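Local coordinates for protein EccE5 (Mycobacterium xenopi RIVM700367, PDB 7B9F) that probably forms part of the membrane-embedded ESX-5 type VII secretion machinery that moves proteins across the mycobacterial inner membrane, at residues D103-R108 against A241-S246; A147-Q152 against E228-D233; D158-V163 against T198-R203; A311-L316 against S326-Y331. One frame throughout, in Å; residues are numbered along the deposited sequence.

Contact 1: residues D103-R108 against A241-S246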
loop_
_atom_site.group_PDB
_atom_site.type_symbol
_atom_site.label_atom_id
_atom_site.label_comp_id
_atom_site.label_asym_id
_atom_site.label_seq_id
_atom_site.Cartn_x
_atom_site.Cartn_y
_atom_site.Cartn_z
ATOM N N ASP A 103 -10.948 5.525 40.354
ATOM C CA ASP A 103 -10.626 4.779 41.561
ATOM C C ASP A 103 -9.371 3.936 41.385
ATOM O O ASP A 103 -8.992 3.574 40.270
ATOM C CB ASP A 103 -11.790 3.877 41.969
ATOM C CG ASP A 103 -12.981 4.664 42.456
ATOM O OD1 ASP A 103 -12.774 5.769 42.998
ATOM O OD2 ASP A 103 -14.123 4.187 42.295
ATOM N N VAL A 104 -8.727 3.641 42.513
ATOM C CA VAL A 104 -7.545 2.789 42.520
ATOM C C VAL A 104 -7.962 1.334 42.348
ATOM O O VAL A 104 -8.988 0.894 42.881
ATOM C CB VAL A 104 -6.731 3.020 43.804
ATOM C CG1 VAL A 104 -7.531 2.669 45.047
ATOM C CG2 VAL A 104 -5.429 2.241 43.766
ATOM N N VAL A 105 -7.198 0.593 41.552
ATOM C CA VAL A 105 -7.466 -0.809 41.262
ATOM C C VAL A 105 -6.298 -1.638 41.769
ATOM O O VAL A 105 -5.139 -1.327 41.478
ATOM C CB VAL A 105 -7.679 -1.039 39.758
ATOM C CG1 VAL A 105 -8.079 -2.471 39.499
ATOM C CG2 VAL A 105 -8.729 -0.092 39.226
ATOM N N GLY A 106 -6.601 -2.686 42.531
ATOM C CA GLY A 106 -5.565 -3.593 42.989
ATOM C C GLY A 106 -5.280 -4.657 41.951
ATOM O O GLY A 106 -6.200 -5.244 41.375
ATOM N N ILE A 107 -4.000 -4.908 41.709
ATOM C CA ILE A 107 -3.556 -5.907 40.750
ATOM C C ILE A 107 -2.687 -6.904 41.499
ATOM O O ILE A 107 -1.863 -6.511 42.330
ATOM C CB ILE A 107 -2.745 -5.282 39.600
ATOM C CG1 ILE A 107 -3.330 -3.943 39.151
ATOM C CG2 ILE A 107 -2.680 -6.238 38.430
ATOM C CD1 ILE A 107 -4.630 -4.025 38.445
ATOM N N ARG A 108 -2.869 -8.187 41.223
ATOM C CA ARG A 108 -1.893 -9.185 41.625
ATOM C C ARG A 108 -1.400 -9.909 40.387
ATOM O O ARG A 108 -2.169 -10.181 39.464
ATOM C CB ARG A 108 -2.452 -10.185 42.631
ATOM C CG ARG A 108 -2.878 -9.560 43.937
ATOM C CD ARG A 108 -2.978 -10.600 45.031
ATOM N NE ARG A 108 -3.767 -11.749 44.615
ATOM C CZ ARG A 108 -4.259 -12.652 45.453
ATOM N NH1 ARG A 108 -4.964 -13.675 44.988
ATOM N NH2 ARG A 108 -4.052 -12.527 46.755
ATOM N N ALA A 241 -20.714 -1.331 42.906
ATOM C CA ALA A 241 -19.531 -2.105 42.574
ATOM C C ALA A 241 -18.319 -1.192 42.570
ATOM O O ALA A 241 -18.407 -0.023 42.192
ATOM C CB ALA A 241 -19.673 -2.794 41.217
ATOM N N ARG A 242 -17.186 -1.737 42.999
ATOM C CA ARG A 242 -15.950 -0.975 43.052
ATOM C C ARG A 242 -14.782 -1.939 42.960
ATOM O O ARG A 242 -14.885 -3.077 43.430
ATOM C CB ARG A 242 -15.871 -0.149 44.339
ATOM C CG ARG A 242 -16.058 -0.963 45.592
ATOM C CD ARG A 242 -15.844 -0.121 46.822
ATOM N NE ARG A 242 -14.428 0.033 47.120
ATOM C CZ ARG A 242 -13.721 -0.820 47.848
ATOM N NH1 ARG A 242 -12.435 -0.593 48.068
ATOM N NH2 ARG A 242 -14.293 -1.906 48.343
ATOM N N PRO A 243 -13.678 -1.534 42.344
ATOM C CA PRO A 243 -12.506 -2.405 42.288
ATOM C C PRO A 243 -11.844 -2.556 43.647
ATOM O O PRO A 243 -11.898 -1.666 44.497
ATOM C CB PRO A 243 -11.587 -1.692 41.294
ATOM C CG PRO A 243 -11.944 -0.277 41.430
ATOM C CD PRO A 243 -13.420 -0.241 41.693
ATOM N N LEU A 244 -11.218 -3.709 43.839
ATOM C CA LEU A 244 -10.639 -4.057 45.128
ATOM C C LEU A 244 -9.311 -3.339 45.339
ATOM O O LEU A 244 -8.464 -3.292 44.447
ATOM C CB LEU A 244 -10.425 -5.567 45.202
ATOM C CG LEU A 244 -11.458 -6.586 45.708
ATOM C CD1 LEU A 244 -11.599 -6.637 47.200
ATOM C CD2 LEU A 244 -12.798 -6.311 45.129
ATOM N N THR A 245 -9.140 -2.772 46.528
ATOM C CA THR A 245 -7.832 -2.333 46.994
ATOM C C THR A 245 -6.953 -3.558 47.247
ATOM O O THR A 245 -7.453 -4.654 47.504
ATOM C CB THR A 245 -8.011 -1.495 48.264
ATOM O OG1 THR A 245 -9.042 -0.525 48.043
ATOM C CG2 THR A 245 -6.753 -0.760 48.646
ATOM N N SER A 246 -5.631 -3.383 47.144
ATOM C CA SER A 246 -4.719 -4.526 47.192
ATOM C C SER A 246 -4.745 -5.250 48.536
ATOM O O SER A 246 -4.591 -6.475 48.578
ATOM C CB SER A 246 -3.295 -4.078 46.872
ATOM O OG SER A 246 -2.473 -5.190 46.560
#
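Val105 turns CG1 anti to its own backbone N (chi1 -175°), which leaves CG2 beside that nitrogen, and from there both methyls reach the CB of Pro243, CG2 at 3.9 Å and CG1 at 4.0 Å. The contact illustrates how one edge of a strand in an antiparallel sheet can be shared: strands 105-109 and 241-243 both pair with strand 113-119, the first through Arg108 and the second through Arg242 and Leu244, and they meet each other along that shared edge. The proline and valine side chains cross at about a right angle, and between them the two segments share one backbone bond, not a ladder. It runs from Gly106 N to Leu244 O at 2.7 Å. The donor lies almost in line with the carbonyl (169° at the oxygen), but the N-H...O angle is only 135°. With no side chain on Gly106, its CA comes within 4.2 Å of Ser246 N, just as the chain enters helix 246-257. Thr227 of helix 219-234 touches both Val105 and Pro243, while Ser246 N is hydrogen-bonded to His96. The proline CG also meets the Val104 carbonyl oxygen at 3.5 Å and, more loosely, Asp103 CB at 4.2 Å.

Contact 2: residues A147-Q152 against E228-D233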
loop_
_atom_site.group_PDB
_atom_site.type_symbol
_atom_site.label_atom_id
_atom_site.label_comp_id
_atom_site.label_asym_id
_atom_site.label_seq_id
_atom_site.Cartn_x
_atom_site.Cartn_y
_atom_site.Cartn_z
ATOM N N ALA A 147 -20.985 -11.373 31.039
ATOM C CA ALA A 147 -20.092 -11.935 30.039
ATOM C C ALA A 147 -20.016 -11.095 28.774
ATOM O O ALA A 147 -19.158 -11.361 27.929
ATOM C CB ALA A 147 -20.534 -13.351 29.680
ATOM N N ALA A 148 -20.903 -10.116 28.606
ATOM C CA ALA A 148 -20.772 -9.198 27.484
ATOM C C ALA A 148 -19.525 -8.340 27.612
ATOM O O ALA A 148 -18.951 -7.925 26.602
ATOM C CB ALA A 148 -22.014 -8.316 27.378
ATOM N N ARG A 149 -19.084 -8.071 28.836
ATOM C CA ARG A 149 -17.893 -7.271 29.059
ATOM C C ARG A 149 -16.636 -8.118 29.115
ATOM O O ARG A 149 -15.564 -7.595 29.431
ATOM C CB ARG A 149 -18.028 -6.450 30.343
ATOM C CG ARG A 149 -19.272 -5.572 30.413
ATOM C CD ARG A 149 -19.575 -4.857 29.101
ATOM N NE ARG A 149 -18.542 -3.903 28.718
ATOM C CZ ARG A 149 -18.515 -2.641 29.124
ATOM N NH1 ARG A 149 -19.459 -2.184 29.930
ATOM N NH2 ARG A 149 -17.541 -1.837 28.724
ATOM N N LEU A 150 -16.749 -9.415 28.839
ATOM C CA LEU A 150 -15.563 -10.244 28.674
ATOM C C LEU A 150 -14.770 -9.818 27.448
ATOM O O LEU A 150 -13.540 -9.725 27.498
ATOM C CB LEU A 150 -15.975 -11.707 28.562
ATOM C CG LEU A 150 -14.907 -12.792 28.528
ATOM C CD1 LEU A 150 -15.360 -13.975 29.344
ATOM C CD2 LEU A 150 -14.658 -13.225 27.102
ATOM N N ARG A 151 -15.453 -9.564 26.342
ATOM C CA ARG A 151 -14.826 -9.079 25.118
ATOM C C ARG A 151 -15.104 -7.589 25.019
ATOM O O ARG A 151 -16.152 -7.176 24.518
ATOM C CB ARG A 151 -15.364 -9.806 23.892
ATOM C CG ARG A 151 -14.373 -10.720 23.219
ATOM C CD ARG A 151 -15.005 -11.450 22.053
ATOM N NE ARG A 151 -16.116 -12.293 22.473
ATOM C CZ ARG A 151 -16.019 -13.602 22.662
ATOM N NH1 ARG A 151 -14.860 -14.215 22.467
ATOM N NH2 ARG A 151 -17.078 -14.300 23.045
ATOM N N GLN A 152 -14.168 -6.778 25.490
ATOM C CA GLN A 152 -14.279 -5.338 25.332
ATOM C C GLN A 152 -13.751 -4.961 23.951
ATOM O O GLN A 152 -13.620 -5.811 23.067
ATOM C CB GLN A 152 -13.569 -4.631 26.472
ATOM C CG GLN A 152 -14.023 -5.147 27.811
ATOM C CD GLN A 152 -13.611 -4.258 28.947
ATOM O OE1 GLN A 152 -13.052 -3.189 28.732
ATOM N NE2 GLN A 152 -13.885 -4.689 30.168
ATOM N N GLU A 228 -12.350 -0.885 35.661
ATOM C CA GLU A 228 -13.203 0.274 35.885
ATOM C C GLU A 228 -14.406 0.264 34.953
ATOM O O GLU A 228 -15.496 0.686 35.348
ATOM C CB GLU A 228 -12.405 1.564 35.728
ATOM C CG GLU A 228 -11.355 1.763 36.800
ATOM C CD GLU A 228 -10.568 3.039 36.610
ATOM O OE1 GLU A 228 -10.757 3.706 35.573
ATOM O OE2 GLU A 228 -9.748 3.372 37.487
ATOM N N ARG A 229 -14.227 -0.202 33.713
ATOM C CA ARG A 229 -15.367 -0.333 32.807
ATOM C C ARG A 229 -16.410 -1.283 33.365
ATOM O O ARG A 229 -17.601 -0.960 33.392
ATOM C CB ARG A 229 -14.926 -0.808 31.426
ATOM C CG ARG A 229 -14.336 0.277 30.581
ATOM C CD ARG A 229 -14.075 -0.193 29.163
ATOM N NE ARG A 229 -13.293 0.736 28.348
ATOM C CZ ARG A 229 -13.620 1.993 28.043
ATOM N NH1 ARG A 229 -14.771 2.533 28.421
ATOM N NH2 ARG A 229 -12.792 2.707 27.298
ATOM N N LEU A 230 -15.980 -2.457 33.828
ATOM C CA LEU A 230 -16.945 -3.420 34.351
ATOM C C LEU A 230 -17.594 -2.914 35.636
ATOM O O LEU A 230 -18.802 -3.091 35.844
ATOM C CB LEU A 230 -16.269 -4.768 34.571
ATOM C CG LEU A 230 -17.162 -5.876 35.111
ATOM C CD1 LEU A 230 -18.189 -6.235 34.071
ATOM C CD2 LEU A 230 -16.337 -7.090 35.454
ATOM N N ALA A 231 -16.807 -2.265 36.495
ATOM C CA ALA A 231 -17.335 -1.723 37.740
ATOM C C ALA A 231 -18.363 -0.631 37.483
ATOM O O ALA A 231 -19.427 -0.609 38.109
ATOM C CB ALA A 231 -16.191 -1.188 38.596
ATOM N N HIS A 232 -18.069 0.288 36.562
ATOM C CA HIS A 232 -19.021 1.344 36.254
ATOM C C HIS A 232 -20.216 0.823 35.478
ATOM O O HIS A 232 -21.286 1.432 35.533
ATOM C CB HIS A 232 -18.337 2.461 35.474
ATOM C CG HIS A 232 -17.570 3.411 36.337
ATOM N ND1 HIS A 232 -18.025 4.676 36.640
ATOM C CD2 HIS A 232 -16.375 3.283 36.959
ATOM C CE1 HIS A 232 -17.146 5.283 37.415
ATOM N NE2 HIS A 232 -16.135 4.461 37.623
ATOM N N ASP A 233 -20.055 -0.287 34.759
ATOM C CA ASP A 233 -21.192 -0.928 34.113
ATOM C C ASP A 233 -22.163 -1.469 35.152
ATOM O O ASP A 233 -23.368 -1.211 35.081
ATOM C CB ASP A 233 -20.690 -2.047 33.202
ATOM C CG ASP A 233 -21.734 -2.532 32.212
ATOM O OD1 ASP A 233 -22.946 -2.488 32.501
ATOM O OD2 ASP A 233 -21.326 -2.978 31.122
#
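Arg149 reaches helix 219-234 from a 3-10 turn through bends at chi2 (-42°) and chi3 (-64°) that carry its guanidinium to the carboxylate of Asp233. The salt bridge between NH1 and OD2 joins the loop between strands 113-119 and 159-166 to the C-terminal half of a helix packed beside the sheet; the oxygen lies at the edge of the guanidinium near its plane, the two planes are 54° apart, and the modelled separation is too short to be trusted. The aliphatic part of the same chain does apolar work, with Arg149 CB 3.7 Å from Leu230 CD1, the two side chains sliding past in opposite directions. Arg229, one turn before Asp233, crosses Arg149 at about a right angle, and its CD stands 3.9 Å from Arg149 NH2. Over the same methylene comes Gln152, whose OE1 is 3.2 Å from Arg229 CD and sits near the plane of that guanidinium, at its edge. Arg229 NH2 is salt-bridged to an acidic side chain of another protein chain. Arg149 NH2 thus faces the methylenes of Arg229 and not its guanidinium, and each arginine has its own acid, which would temper repulsion between their like charges.

Contact 3: residues D158-V163 against T198-R203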
loop_
_atom_site.group_PDB
_atom_site.type_symbol
_atom_site.label_atom_id
_atom_site.label_comp_id
_atom_site.label_asym_id
_atom_site.label_seq_id
_atom_site.Cartn_x
_atom_site.Cartn_y
_atom_site.Cartn_z
ATOM N N ASP A 158 -9.301 -13.509 29.757
ATOM C CA ASP A 158 -9.282 -14.964 29.670
ATOM C C ASP A 158 -10.469 -15.601 30.370
ATOM O O ASP A 158 -11.007 -16.599 29.885
ATOM C CB ASP A 158 -7.989 -15.523 30.250
ATOM C CG ASP A 158 -6.789 -15.197 29.406
ATOM O OD1 ASP A 158 -6.945 -15.051 28.176
ATOM O OD2 ASP A 158 -5.683 -15.109 29.971
ATOM N N ALA A 159 -10.873 -15.072 31.519
ATOM C CA ALA A 159 -11.944 -15.706 32.267
ATOM C C ALA A 159 -12.613 -14.683 33.162
ATOM O O ALA A 159 -11.994 -13.714 33.603
ATOM C CB ALA A 159 -11.425 -16.878 33.104
ATOM N N ILE A 160 -13.893 -14.916 33.425
ATOM C CA ILE A 160 -14.660 -14.137 34.384
ATOM C C ILE A 160 -15.211 -15.134 35.386
ATOM O O ILE A 160 -15.952 -16.046 35.005
ATOM C CB ILE A 160 -15.815 -13.380 33.718
ATOM C CG1 ILE A 160 -15.299 -12.454 32.629
ATOM C CG2 ILE A 160 -16.560 -12.571 34.757
ATOM C CD1 ILE A 160 -14.390 -11.444 33.108
ATOM N N ASP A 161 -14.864 -14.983 36.652
ATOM C CA ASP A 161 -15.382 -15.885 37.669
ATOM C C ASP A 161 -16.304 -15.121 38.603
ATOM O O ASP A 161 -15.870 -14.187 39.280
ATOM C CB ASP A 161 -14.257 -16.546 38.458
ATOM C CG ASP A 161 -13.431 -17.490 37.615
ATOM O OD1 ASP A 161 -13.918 -17.909 36.551
ATOM O OD2 ASP A 161 -12.295 -17.815 38.020
ATOM N N ILE A 162 -17.571 -15.517 38.636
ATOM C CA ILE A 162 -18.468 -15.047 39.679
ATOM C C ILE A 162 -18.166 -15.853 40.930
ATOM O O ILE A 162 -18.232 -17.083 40.911
ATOM C CB ILE A 162 -19.939 -15.211 39.275
ATOM C CG1 ILE A 162 -20.320 -14.335 38.080
ATOM C CG2 ILE A 162 -20.833 -14.880 40.445
ATOM C CD1 ILE A 162 -20.145 -14.992 36.732
ATOM N N VAL A 163 -17.815 -15.178 42.017
ATOM C CA VAL A 163 -17.512 -15.847 43.276
ATOM C C VAL A 163 -18.448 -15.312 44.343
ATOM O O VAL A 163 -18.534 -14.096 44.543
ATOM C CB VAL A 163 -16.048 -15.648 43.698
ATOM C CG1 VAL A 163 -15.786 -16.367 44.998
ATOM C CG2 VAL A 163 -15.119 -16.164 42.626
ATOM N N THR A 198 -19.949 -11.198 47.541
ATOM C CA THR A 198 -19.937 -11.556 46.135
ATOM C C THR A 198 -18.837 -10.776 45.439
ATOM O O THR A 198 -18.732 -9.560 45.613
ATOM C CB THR A 198 -21.289 -11.257 45.489
ATOM O OG1 THR A 198 -22.281 -12.116 46.056
ATOM C CG2 THR A 198 -21.238 -11.505 43.997
ATOM N N TRP A 199 -18.017 -11.471 44.657
ATOM C CA TRP A 199 -16.971 -10.820 43.890
ATOM C C TRP A 199 -16.937 -11.341 42.464
ATOM O O TRP A 199 -17.234 -12.507 42.198
ATOM C CB TRP A 199 -15.588 -11.014 44.508
ATOM C CG TRP A 199 -15.486 -10.665 45.941
ATOM C CD1 TRP A 199 -15.292 -9.428 46.464
ATOM C CD2 TRP A 199 -15.494 -11.569 47.041
ATOM N NE1 TRP A 199 -15.220 -9.497 47.830
ATOM C CE2 TRP A 199 -15.338 -10.805 48.209
ATOM C CE3 TRP A 199 -15.638 -12.951 47.154
ATOM C CZ2 TRP A 199 -15.317 -11.374 49.472
ATOM C CZ3 TRP A 199 -15.622 -13.514 48.405
ATOM C CH2 TRP A 199 -15.462 -12.729 49.550
ATOM N N LEU A 200 -16.571 -10.450 41.554
ATOM C CA LEU A 200 -16.186 -10.790 40.194
ATOM C C LEU A 200 -14.676 -10.664 40.093
ATOM O O LEU A 200 -14.132 -9.589 40.356
ATOM C CB LEU A 200 -16.843 -9.842 39.192
ATOM C CG LEU A 200 -18.266 -10.032 38.676
ATOM C CD1 LEU A 200 -18.343 -11.321 37.892
ATOM C CD2 LEU A 200 -19.303 -10.000 39.785
ATOM N N VAL A 201 -13.995 -11.736 39.705
ATOM C CA VAL A 201 -12.543 -11.710 39.583
ATOM C C VAL A 201 -12.173 -11.837 38.113
ATOM O O VAL A 201 -12.833 -12.555 37.354
ATOM C CB VAL A 201 -11.855 -12.777 40.453
ATOM C CG1 VAL A 201 -12.333 -12.656 41.885
ATOM C CG2 VAL A 201 -12.065 -14.171 39.937
ATOM N N LEU A 202 -11.162 -11.084 37.704
ATOM C CA LEU A 202 -10.838 -10.868 36.304
ATOM C C LEU A 202 -9.497 -11.521 36.007
ATOM O O LEU A 202 -8.548 -11.346 36.773
ATOM C CB LEU A 202 -10.749 -9.371 36.022
ATOM C CG LEU A 202 -12.018 -8.527 36.163
ATOM C CD1 LEU A 202 -11.705 -7.067 35.977
ATOM C CD2 LEU A 202 -13.111 -8.945 35.256
ATOM N N ARG A 203 -9.402 -12.258 34.910
ATOM C CA ARG A 203 -8.122 -12.799 34.474
ATOM C C ARG A 203 -7.754 -12.294 33.088
ATOM O O ARG A 203 -8.591 -12.276 32.183
ATOM C CB ARG A 203 -8.130 -14.325 34.487
ATOM C CG ARG A 203 -8.114 -14.918 35.871
ATOM C CD ARG A 203 -7.929 -16.426 35.837
ATOM N NE ARG A 203 -7.806 -16.985 37.178
ATOM C CZ ARG A 203 -8.818 -17.189 38.013
ATOM N NH1 ARG A 203 -10.058 -16.894 37.653
ATOM N NH2 ARG A 203 -8.586 -17.701 39.213
#
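Thr198 sets its CA against the carbonyl oxygen of Val163, a C-H...O contact of 3.3 Å. Trp199 follows with a reciprocal pair of backbone hydrogen bonds to Val163 and presents CE3, at the edge of its ring, to Val163 CG1 at 4.0 Å; its indole packs on Met252 and Val256 of helix 246-257. Leu200 lies on the other face, where CD1 touches both Ile162 CG1 (3.6 Å) and Ile160 CG2 (3.8 Å). The principle at work is that of neighbouring strands in an antiparallel sheet, with side chains alternating between faces as hydrogen-bonded and non-hydrogen-bonded pairs alternate along the ladder. Val201 returns to the tryptophan's face and, with chi1 at -53° placing CG2 between the backbone N and the carbonyl carbon, brings that methyl 3.6 Å from Asp161 CB. Leu202 lies side by side with Ile160, pointing the same way, CD2 to CD1 at 3.5 Å. Arg203 runs back along the sheet with its chain extended from CG to NE, and its NH1 forms a salt bridge with Asp161 OD2, the flat groups 54° apart and the modelled length doubtfully short. Asp161 OD1 makes a second salt bridge, to Arg315 of strand 310-319, and the Arg203 carbonyl accepts Asp158 N at 2.8 Å.

Contact 4: residues A311-L316 against S326-Y331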
loop_
_atom_site.group_PDB
_atom_site.type_symbol
_atom_site.label_atom_id
_atom_site.label_comp_id
_atom_site.label_asym_id
_atom_site.label_seq_id
_atom_site.Cartn_x
_atom_site.Cartn_y
_atom_site.Cartn_z
ATOM N N ALA A 311 -19.196 -21.967 49.251
ATOM C CA ALA A 311 -18.650 -21.102 48.215
ATOM C C ALA A 311 -19.167 -21.556 46.863
ATOM O O ALA A 311 -18.857 -22.663 46.416
ATOM C CB ALA A 311 -17.123 -21.116 48.233
ATOM N N VAL A 312 -19.926 -20.698 46.210
ATOM C CA VAL A 312 -20.485 -20.972 44.896
ATOM C C VAL A 312 -19.724 -20.157 43.870
ATOM O O VAL A 312 -19.559 -18.942 44.033
ATOM C CB VAL A 312 -21.981 -20.626 44.855
ATOM C CG1 VAL A 312 -22.595 -21.136 43.579
ATOM C CG2 VAL A 312 -22.684 -21.182 46.075
ATOM N N THR A 313 -19.270 -20.805 42.804
ATOM C CA THR A 313 -18.541 -20.079 41.782
ATOM C C THR A 313 -18.914 -20.550 40.387
ATOM O O THR A 313 -19.146 -21.739 40.152
ATOM C CB THR A 313 -17.032 -20.177 42.004
ATOM O OG1 THR A 313 -16.349 -19.442 40.984
ATOM C CG2 THR A 313 -16.574 -21.604 42.017
ATOM N N VAL A 314 -19.017 -19.587 39.476
ATOM C CA VAL A 314 -19.387 -19.810 38.085
ATOM C C VAL A 314 -18.339 -19.148 37.208
ATOM O O VAL A 314 -18.037 -17.965 37.390
ATOM C CB VAL A 314 -20.780 -19.243 37.768
ATOM C CG1 VAL A 314 -21.169 -19.607 36.375
ATOM C CG2 VAL A 314 -21.813 -19.756 38.752
ATOM N N ARG A 315 -17.795 -19.895 36.259
ATOM C CA ARG A 315 -16.731 -19.400 35.399
ATOM C C ARG A 315 -17.258 -19.114 34.003
ATOM O O ARG A 315 -17.948 -19.948 33.414
ATOM C CB ARG A 315 -15.582 -20.403 35.327
ATOM C CG ARG A 315 -14.549 -20.075 34.273
ATOM C CD ARG A 315 -13.270 -20.828 34.534
ATOM N NE ARG A 315 -12.597 -20.292 35.709
ATOM C CZ ARG A 315 -11.424 -20.721 36.154
ATOM N NH1 ARG A 315 -10.795 -21.700 35.523
ATOM N NH2 ARG A 315 -10.883 -20.174 37.234
ATOM N N LEU A 316 -16.931 -17.937 33.483
ATOM C CA LEU A 316 -17.246 -17.553 32.116
ATOM C C LEU A 316 -15.958 -17.481 31.311
ATOM O O LEU A 316 -15.002 -16.825 31.729
ATOM C CB LEU A 316 -17.955 -16.204 32.082
ATOM C CG LEU A 316 -19.175 -16.064 32.981
ATOM C CD1 LEU A 316 -19.540 -14.608 33.107
ATOM C CD2 LEU A 316 -20.327 -16.848 32.415
ATOM N N SER A 326 -19.367 -22.706 32.953
ATOM C CA SER A 326 -19.208 -23.860 33.825
ATOM C C SER A 326 -19.205 -23.375 35.266
ATOM O O SER A 326 -18.911 -22.212 35.543
ATOM C CB SER A 326 -17.930 -24.633 33.509
ATOM O OG SER A 326 -17.986 -25.174 32.201
ATOM N N ALA A 327 -19.539 -24.273 36.190
ATOM C CA ALA A 327 -19.682 -23.874 37.583
ATOM C C ALA A 327 -19.390 -25.046 38.504
ATOM O O ALA A 327 -19.424 -26.207 38.096
ATOM C CB ALA A 327 -21.085 -23.332 37.866
ATOM N N TRP A 328 -19.097 -24.719 39.762
ATOM C CA TRP A 328 -18.913 -25.714 40.809
ATOM C C TRP A 328 -19.112 -25.041 42.158
ATOM O O TRP A 328 -19.137 -23.815 42.264
ATOM C CB TRP A 328 -17.540 -26.384 40.729
ATOM C CG TRP A 328 -16.375 -25.476 40.933
ATOM C CD1 TRP A 328 -15.692 -25.268 42.093
ATOM C CD2 TRP A 328 -15.713 -24.695 39.934
ATOM N NE1 TRP A 328 -14.663 -24.385 41.885
ATOM C CE2 TRP A 328 -14.652 -24.024 40.565
ATOM C CE3 TRP A 328 -15.924 -24.491 38.569
ATOM C CZ2 TRP A 328 -13.812 -23.157 39.882
ATOM C CZ3 TRP A 328 -15.087 -23.635 37.893
ATOM C CH2 TRP A 328 -14.043 -22.978 38.548
ATOM N N VAL A 329 -19.254 -25.869 43.192
ATOM C CA VAL A 329 -19.547 -25.392 44.538
ATOM C C VAL A 329 -18.882 -26.325 45.540
ATOM O O VAL A 329 -18.716 -27.521 45.285
ATOM C CB VAL A 329 -21.077 -25.295 44.758
ATOM C CG1 VAL A 329 -21.726 -26.647 44.598
ATOM C CG2 VAL A 329 -21.421 -24.700 46.113
ATOM N N ARG A 330 -18.459 -25.767 46.669
ATOM C CA ARG A 330 -17.970 -26.548 47.793
ATOM C C ARG A 330 -18.585 -26.016 49.080
ATOM O O ARG A 330 -18.961 -24.846 49.168
ATOM C CB ARG A 330 -16.444 -26.515 47.868
ATOM C CG ARG A 330 -15.882 -25.123 48.028
ATOM C CD ARG A 330 -14.399 -25.136 48.322
ATOM N NE ARG A 330 -13.868 -23.780 48.364
ATOM C CZ ARG A 330 -13.869 -23.018 49.450
ATOM N NH1 ARG A 330 -14.373 -23.481 50.583
ATOM N NH2 ARG A 330 -13.368 -21.794 49.404
ATOM N N TYR A 331 -18.690 -26.890 50.079
ATOM C CA TYR A 331 -19.343 -26.583 51.342
ATOM C C TYR A 331 -18.365 -26.758 52.495
ATOM O O TYR A 331 -17.393 -27.512 52.397
ATOM C CB TYR A 331 -20.560 -27.481 51.564
ATOM C CG TYR A 331 -21.604 -27.392 50.483
ATOM C CD1 TYR A 331 -22.557 -26.388 50.492
ATOM C CD2 TYR A 331 -21.643 -28.317 49.457
ATOM C CE1 TYR A 331 -23.515 -26.306 49.510
ATOM C CE2 TYR A 331 -22.599 -28.243 48.470
ATOM C CZ TYR A 331 -23.531 -27.236 48.503
ATOM O OH TYR A 331 -24.485 -27.158 47.520
#
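Thr313 and Trp328 show how a cross-strand pair can turn a small side chain into the floor under a large ring. Trp328 places CG between its own backbone N and carbonyl carbon (chi1 63°), which swings the indole over the partner strand. Thr313 has OG1 anti to its N, and the remaining methyl, CG2, rises beneath the five-membered ring, 3.5 Å from the centroid and 18° off the normal: a CH-pi contact over the face. At its far end the same indole meets Arg315 quite differently. The ring and guanidinium planes stand 84° apart, and Trp328 CH2 lies over the centre of the guanidinium's face, while Arg315 CB is 4.2 Å from Trp328 CZ3. At the opposite end of this face, beyond the tryptophan, Arg330 lays its guanidinium flat against a methyl, Ala311 CB being 4.0 Å from Arg330 CZ.

The other face is plainly apolar. Val312 and Val329 lie side by side, CG2 to CG2 at 3.7 Å, and Val314 CG2 meets Ala327 CB at 3.8 Å. Between the faces runs the ladder of a beta hairpin, six backbone hydrogen bonds joining Ala311 with Arg330, Thr313 with Trp328 and Arg315 with Ser326.

The polar ends are taken up by neighbouring elements: Thr313 OG1 bonds Ile162 O and Arg315 NE pairs with Asp161, both on adjoining strand 159-166, while Arg330 NH2 bonds Val256 O of helix 246-257. Helix 298-302 packs on the apolar face, Leu302 touching both Val312 and Val329.

How the contacts relate
Contacts 1, 3 and 4 all belong to one antiparallel sheet, and contact 2 ties a loop to helix 219-234, which packs on it. Contact 3 lies near the centre of the chain; contact 4, its centre about 11 Å from that of contact 3, continues the sheet because strands 159-166 and 310-319 are neighbours. Contacts 1 and 4 lie on opposite sides of the chain's centre, their own centres about 23 Å apart, without touching. Along the sequence contact 1 encloses contact 2, which encloses contact 3, while contact 4 follows as a local hairpin. Leu230 and Leu150 of contact 2 pack on Leu202 and Ile160 of contact 3 respectively, so helix and loop are packed directly against the central strands.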